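Local coordinates for AxyAgu115A (Amphibacillus xylanus NBRC 15112, PDB 6NPS), which is a family GH115 alpha-glucuronidase, a glycoside hydrolase that probably releases glucuronic acid side groups from glucuronoxylans such as arabinoglucuronoxylan, at residues 835-847 against 928-940. The protein carries 3 engineered substitutions. Sequence-based numbering, arbitrary orientation.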
loop_
_atom_site.group_PDB
_atom_site.type_symbol
_atom_site.label_atom_id
_atom_site.label_comp_id
_atom_site.label_asym_id
_atom_site.label_seq_id
_atom_site.Cartn_x
_atom_site.Cartn_y
_atom_site.Cartn_z
ATOM N N THR A 835 15.503 -29.310 31.750
ATOM C CA THR A 835 14.412 -28.823 30.902
ATOM C C THR A 835 13.085 -29.545 31.100
ATOM O O THR A 835 12.083 -29.068 30.572
ATOM C CB THR A 835 14.745 -28.969 29.413
ATOM O OG1 THR A 835 14.868 -30.366 29.091
ATOM C CG2 THR A 835 16.004 -28.276 29.072
ATOM N N ASP A 836 13.051 -30.685 31.782
ATOM C CA ASP A 836 11.852 -31.502 31.872
ATOM C C ASP A 836 11.100 -31.337 33.182
ATOM O O ASP A 836 10.061 -31.985 33.366
ATOM C CB ASP A 836 12.197 -32.979 31.668
ATOM C CG ASP A 836 13.255 -33.492 32.657
ATOM O OD1 ASP A 836 14.228 -32.763 32.969
ATOM O OD2 ASP A 836 13.124 -34.653 33.101
ATOM N N THR A 837 11.590 -30.506 34.104
ATOM C CA THR A 837 10.898 -30.306 35.368
ATOM C C THR A 837 9.818 -29.251 35.213
ATOM O O THR A 837 10.047 -28.207 34.599
ATOM C CB THR A 837 11.861 -29.831 36.461
ATOM O OG1 THR A 837 13.031 -30.659 36.478
ATOM C CG2 THR A 837 11.161 -29.820 37.825
ATOM N N HIS A 838 8.664 -29.503 35.830
ATOM C CA HIS A 838 7.650 -28.478 36.054
ATOM C C HIS A 838 7.955 -27.850 37.413
ATOM O O HIS A 838 7.702 -28.452 38.464
ATOM C CB HIS A 838 6.247 -29.081 35.984
ATOM C CG HIS A 838 5.904 -29.654 34.635
ATOM N ND1 HIS A 838 5.012 -29.052 33.767
ATOM C CD2 HIS A 838 6.349 -30.766 33.998
ATOM C CE1 HIS A 838 4.920 -29.770 32.660
ATOM N NE2 HIS A 838 5.720 -30.817 32.775
ATOM N N TYR A 839 8.511 -26.636 37.392
ATOM C CA TYR A 839 8.937 -25.960 38.603
ATOM C C TYR A 839 7.745 -25.324 39.306
ATOM O O TYR A 839 6.749 -24.975 38.672
ATOM C CB TYR A 839 9.976 -24.879 38.244
ATOM C CG TYR A 839 11.251 -25.456 37.684
ATOM C CD1 TYR A 839 11.542 -25.395 36.323
ATOM C CD2 TYR A 839 12.177 -26.079 38.534
ATOM C CE1 TYR A 839 12.722 -25.935 35.815
ATOM C CE2 TYR A 839 13.334 -26.624 38.056
ATOM C CZ TYR A 839 13.617 -26.551 36.703
ATOM O OH TYR A 839 14.799 -27.115 36.247
ATOM N N GLN A 840 7.860 -25.141 40.619
ATOM C CA GLN A 840 6.847 -24.444 41.405
ATOM C C GLN A 840 7.483 -23.266 42.122
ATOM O O GLN A 840 8.488 -23.435 42.814
ATOM C CB GLN A 840 6.201 -25.400 42.405
ATOM C CG GLN A 840 5.462 -26.517 41.719
ATOM C CD GLN A 840 4.119 -26.787 42.350
ATOM O OE1 GLN A 840 3.784 -27.936 42.646
ATOM N NE2 GLN A 840 3.336 -25.728 42.565
ATOM N N VAL A 841 6.893 -22.077 41.963
ATOM C CA VAL A 841 7.418 -20.892 42.627
ATOM C C VAL A 841 7.410 -21.097 44.130
ATOM O O VAL A 841 6.459 -21.636 44.716
ATOM C CB VAL A 841 6.638 -19.628 42.225
ATOM C CG1 VAL A 841 7.112 -18.434 43.047
ATOM C CG2 VAL A 841 6.772 -19.328 40.697
ATOM N N GLY A 842 8.527 -20.801 44.742
ATOM C CA GLY A 842 8.684 -20.927 46.163
ATOM C C GLY A 842 9.140 -22.283 46.587
ATOM O O GLY A 842 9.509 -22.518 47.692
ATOM N N LYS A 843 9.148 -23.192 45.673
ATOM C CA LYS A 843 9.624 -24.524 45.976
ATOM C C LYS A 843 10.985 -24.861 45.392
ATOM O O LYS A 843 11.989 -24.911 46.109
ATOM C CB LYS A 843 8.525 -25.447 45.415
ATOM C CG LYS A 843 8.710 -26.922 45.706
ATOM C CD LYS A 843 7.443 -27.743 45.386
ATOM C CE LYS A 843 7.751 -29.000 44.592
ATOM N NZ LYS A 843 6.709 -29.238 43.534
ATOM N N ASP A 844 11.032 -25.030 44.076
ATOM C CA ASP A 844 12.263 -25.358 43.372
ATOM C C ASP A 844 12.527 -24.472 42.153
ATOM O O ASP A 844 13.527 -24.686 41.463
ATOM C CB ASP A 844 12.225 -26.830 42.930
ATOM C CG ASP A 844 11.012 -27.144 42.035
ATOM O OD1 ASP A 844 10.937 -28.246 41.457
ATOM O OD2 ASP A 844 10.134 -26.264 41.884
ATOM N N ALA A 845 11.662 -23.506 41.840
ATOM C CA ALA A 845 11.840 -22.722 40.612
ATOM C C ALA A 845 13.050 -21.796 40.721
ATOM O O ALA A 845 13.119 -21.001 41.653
ATOM C CB ALA A 845 10.602 -21.881 40.325
ATOM N N PRO A 846 13.980 -21.829 39.773
ATOM C CA PRO A 846 15.034 -20.806 39.727
ATOM C C PRO A 846 14.507 -19.503 39.131
ATOM O O PRO A 846 13.470 -19.465 38.455
ATOM C CB PRO A 846 16.078 -21.416 38.788
ATOM C CG PRO A 846 15.208 -22.144 37.759
ATOM C CD PRO A 846 14.046 -22.747 38.617
ATOM N N PHE A 847 15.263 -18.430 39.351
ATOM C CA PHE A 847 14.872 -17.136 38.805
ATOM C C PHE A 847 16.086 -16.353 38.324
ATOM O O PHE A 847 17.235 -16.656 38.667
ATOM C CB PHE A 847 14.018 -16.306 39.803
ATOM C CG PHE A 847 14.725 -15.834 41.048
ATOM C CD1 PHE A 847 15.497 -14.684 41.030
ATOM C CD2 PHE A 847 14.525 -16.477 42.268
ATOM C CE1 PHE A 847 16.108 -14.220 42.167
ATOM C CE2 PHE A 847 15.136 -16.009 43.423
ATOM C CZ PHE A 847 15.928 -14.871 43.368
ATOM N N ASN A 928 13.532 -0.360 40.556
ATOM C CA ASN A 928 12.614 -1.492 40.633
ATOM C C ASN A 928 13.384 -2.791 40.403
ATOM O O ASN A 928 14.428 -2.811 39.743
ATOM C CB ASN A 928 11.473 -1.406 39.569
ATOM C CG ASN A 928 10.460 -0.303 39.872
ATOM O OD1 ASN A 928 9.422 -0.535 40.506
ATOM N ND2 ASN A 928 10.767 0.908 39.429
ATOM N N LYS A 929 12.842 -3.884 40.932
ATOM C CA LYS A 929 13.349 -5.236 40.703
ATOM C C LYS A 929 12.272 -6.062 40.013
ATOM O O LYS A 929 11.095 -5.966 40.372
ATOM C CB LYS A 929 13.706 -5.929 42.008
ATOM C CG LYS A 929 15.087 -5.646 42.562
ATOM C CD LYS A 929 15.103 -5.795 44.097
ATOM C CE LYS A 929 14.961 -7.261 44.599
ATOM N NZ LYS A 929 13.714 -8.026 44.218
ATOM N N LEU A 930 12.677 -6.870 39.029
ATOM C CA LEU A 930 11.785 -7.798 38.340
ATOM C C LEU A 930 12.408 -9.186 38.381
ATOM O O LEU A 930 13.523 -9.377 37.886
ATOM C CB LEU A 930 11.534 -7.366 36.883
ATOM C CG LEU A 930 10.956 -8.470 35.974
ATOM C CD1 LEU A 930 9.470 -8.747 36.295
ATOM C CD2 LEU A 930 11.144 -8.177 34.454
ATOM N N ARG A 931 11.709 -10.150 38.976
ATOM C CA ARG A 931 12.151 -11.543 38.983
ATOM C C ARG A 931 11.310 -12.337 38.012
ATOM O O ARG A 931 10.078 -12.249 38.046
ATOM C CB ARG A 931 12.045 -12.158 40.377
ATOM C CG ARG A 931 12.984 -11.552 41.369
ATOM C CD ARG A 931 12.884 -12.181 42.757
ATOM N NE ARG A 931 13.916 -11.593 43.599
ATOM C CZ ARG A 931 14.203 -11.983 44.833
ATOM N NH1 ARG A 931 13.526 -12.972 45.390
ATOM N NH2 ARG A 931 15.174 -11.376 45.504
ATOM N N ILE A 932 11.965 -13.131 37.167
ATOM C CA ILE A 932 11.280 -14.080 36.301
ATOM C C ILE A 932 11.636 -15.489 36.764
ATOM O O ILE A 932 12.821 -15.860 36.833
ATOM C CB ILE A 932 11.651 -13.868 34.832
ATOM C CG1 ILE A 932 11.411 -12.391 34.480
ATOM C CG2 ILE A 932 10.890 -14.835 33.941
ATOM C CD1 ILE A 932 11.633 -12.106 33.050
ATOM N N TYR A 933 10.612 -16.263 37.113
ATOM C CA TYR A 933 10.781 -17.636 37.575
ATOM C C TYR A 933 10.403 -18.597 36.459
ATOM O O TYR A 933 9.386 -18.403 35.769
ATOM C CB TYR A 933 9.897 -17.946 38.789
ATOM C CG TYR A 933 10.182 -17.215 40.062
ATOM C CD1 TYR A 933 9.743 -15.912 40.261
ATOM C CD2 TYR A 933 10.850 -17.846 41.111
ATOM C CE1 TYR A 933 9.994 -15.247 41.465
ATOM C CE2 TYR A 933 11.105 -17.189 42.312
ATOM C CZ TYR A 933 10.667 -15.897 42.480
ATOM O OH TYR A 933 10.900 -15.242 43.667
ATOM N N ALA A 934 11.182 -19.664 36.308
ATOM C CA ALA A 934 10.758 -20.735 35.420
ATOM C C ALA A 934 9.676 -21.567 36.084
ATOM O O ALA A 934 9.757 -21.848 37.279
ATOM C CB ALA A 934 11.925 -21.643 35.043
ATOM N N VAL A 935 8.665 -21.987 35.296
ATOM C CA VAL A 935 7.613 -22.866 35.800
ATOM C C VAL A 935 7.429 -24.026 34.813
ATOM O O VAL A 935 7.938 -25.130 35.039
ATOM C CB VAL A 935 6.305 -22.075 36.035
ATOM C CG1 VAL A 935 5.139 -22.994 36.525
ATOM C CG2 VAL A 935 6.554 -20.910 37.018
ATOM N N SER A 936 6.726 -23.771 33.660
ATOM C CA SER A 936 6.589 -24.772 32.622
ATOM C C SER A 936 7.871 -24.926 31.821
ATOM O O SER A 936 8.593 -23.959 31.605
ATOM C CB SER A 936 5.454 -24.413 31.644
ATOM O OG SER A 936 4.258 -24.144 32.340
ATOM N N PRO A 937 8.135 -26.131 31.319
ATOM C CA PRO A 937 9.183 -26.318 30.298
ATOM C C PRO A 937 8.838 -25.597 28.987
ATOM O O PRO A 937 7.683 -25.276 28.710
ATOM C CB PRO A 937 9.194 -27.834 30.082
ATOM C CG PRO A 937 8.478 -28.434 31.302
ATOM C CD PRO A 937 7.484 -27.393 31.726
ATOM N N GLY A 938 9.853 -25.400 28.146
ATOM C CA GLY A 938 9.671 -24.714 26.883
ATOM C C GLY A 938 9.797 -23.194 26.917
ATOM O O GLY A 938 9.662 -22.547 25.865
ATOM N N PHE A 939 10.081 -22.606 28.073
ATOM C CA PHE A 939 10.155 -21.152 28.229
ATOM C C PHE A 939 11.572 -20.693 27.902
ATOM O O PHE A 939 12.507 -20.961 28.662
ATOM C CB PHE A 939 9.732 -20.770 29.647
ATOM C CG PHE A 939 9.800 -19.286 29.941
ATOM C CD1 PHE A 939 8.803 -18.428 29.508
ATOM C CD2 PHE A 939 10.860 -18.759 30.666
ATOM C CE1 PHE A 939 8.873 -17.044 29.781
ATOM C CE2 PHE A 939 10.941 -17.383 30.950
ATOM C CZ PHE A 939 9.939 -16.531 30.516
ATOM N N ALA A 940 11.747 -20.036 26.749
ATOM C CA ALA A 940 13.049 -19.528 26.331
ATOM C C ALA A 940 12.891 -18.041 26.016
ATOM O O ALA A 940 12.178 -17.669 25.070
ATOM C CB ALA A 940 13.596 -20.292 25.134
HETATM O O HOH W 1 12.297 -26.538 28.957
#
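Phe847 packs against both Arg931 and Tyr933, which project from the same face of strand 926-934. The Arg931 guanidinium lies almost flat on the Phe847 ring, their planes 14° apart. Phe847 CZ sits over the centre of the guanidinium, 3.7 Å from Arg931 CZ. Arg931 CD packs over the same ring, offset toward its rim. Arg931 is extended from CG to NE, and NE makes a salt bridge to Glu849. With an alanine here the Phe847 ring would probably lose the guanidinium and CD packed over its face, and Glu849 would lose its salt bridge, keeping only a long, weak ion pair with Lys929.

Phe847 and Tyr933 run side by side, with ring planes at 55°. Phe847 CG sits between its backbone N and carbonyl carbon (chi1 67°), which lays the ring alongside Tyr933. Phe847 CB rests on one face of the Tyr933 ring, 3.9 Å from the centroid. Val841 CG1 is centred over the opposite face, 4.2 Å from the centroid. Tyr933 OH is hydrogen-bonded to Gln883 OE1.

Phe847 and Tyr933 form an antiparallel non-hydrogen-bonded pair. Here strand 847-854 meets strand 926-934 in the beta-rich C-terminal domain of GH115. Ala934 N donates to Pro846 O at 3.1 Å.

Further along, Tyr839 N donates to Val935 O at 2.9 Å. Tyr839 CB and Ala845 CB both crowd Ala934 O, a buried oxygen with no hydrogen-bond partner. Pro937 CD sits over one face of the His838 imidazole, 3.7 Å from its centroid. Pro937 CB touches Thr835 O at 3.2 Å. A water links Thr835 O to Gly938 N.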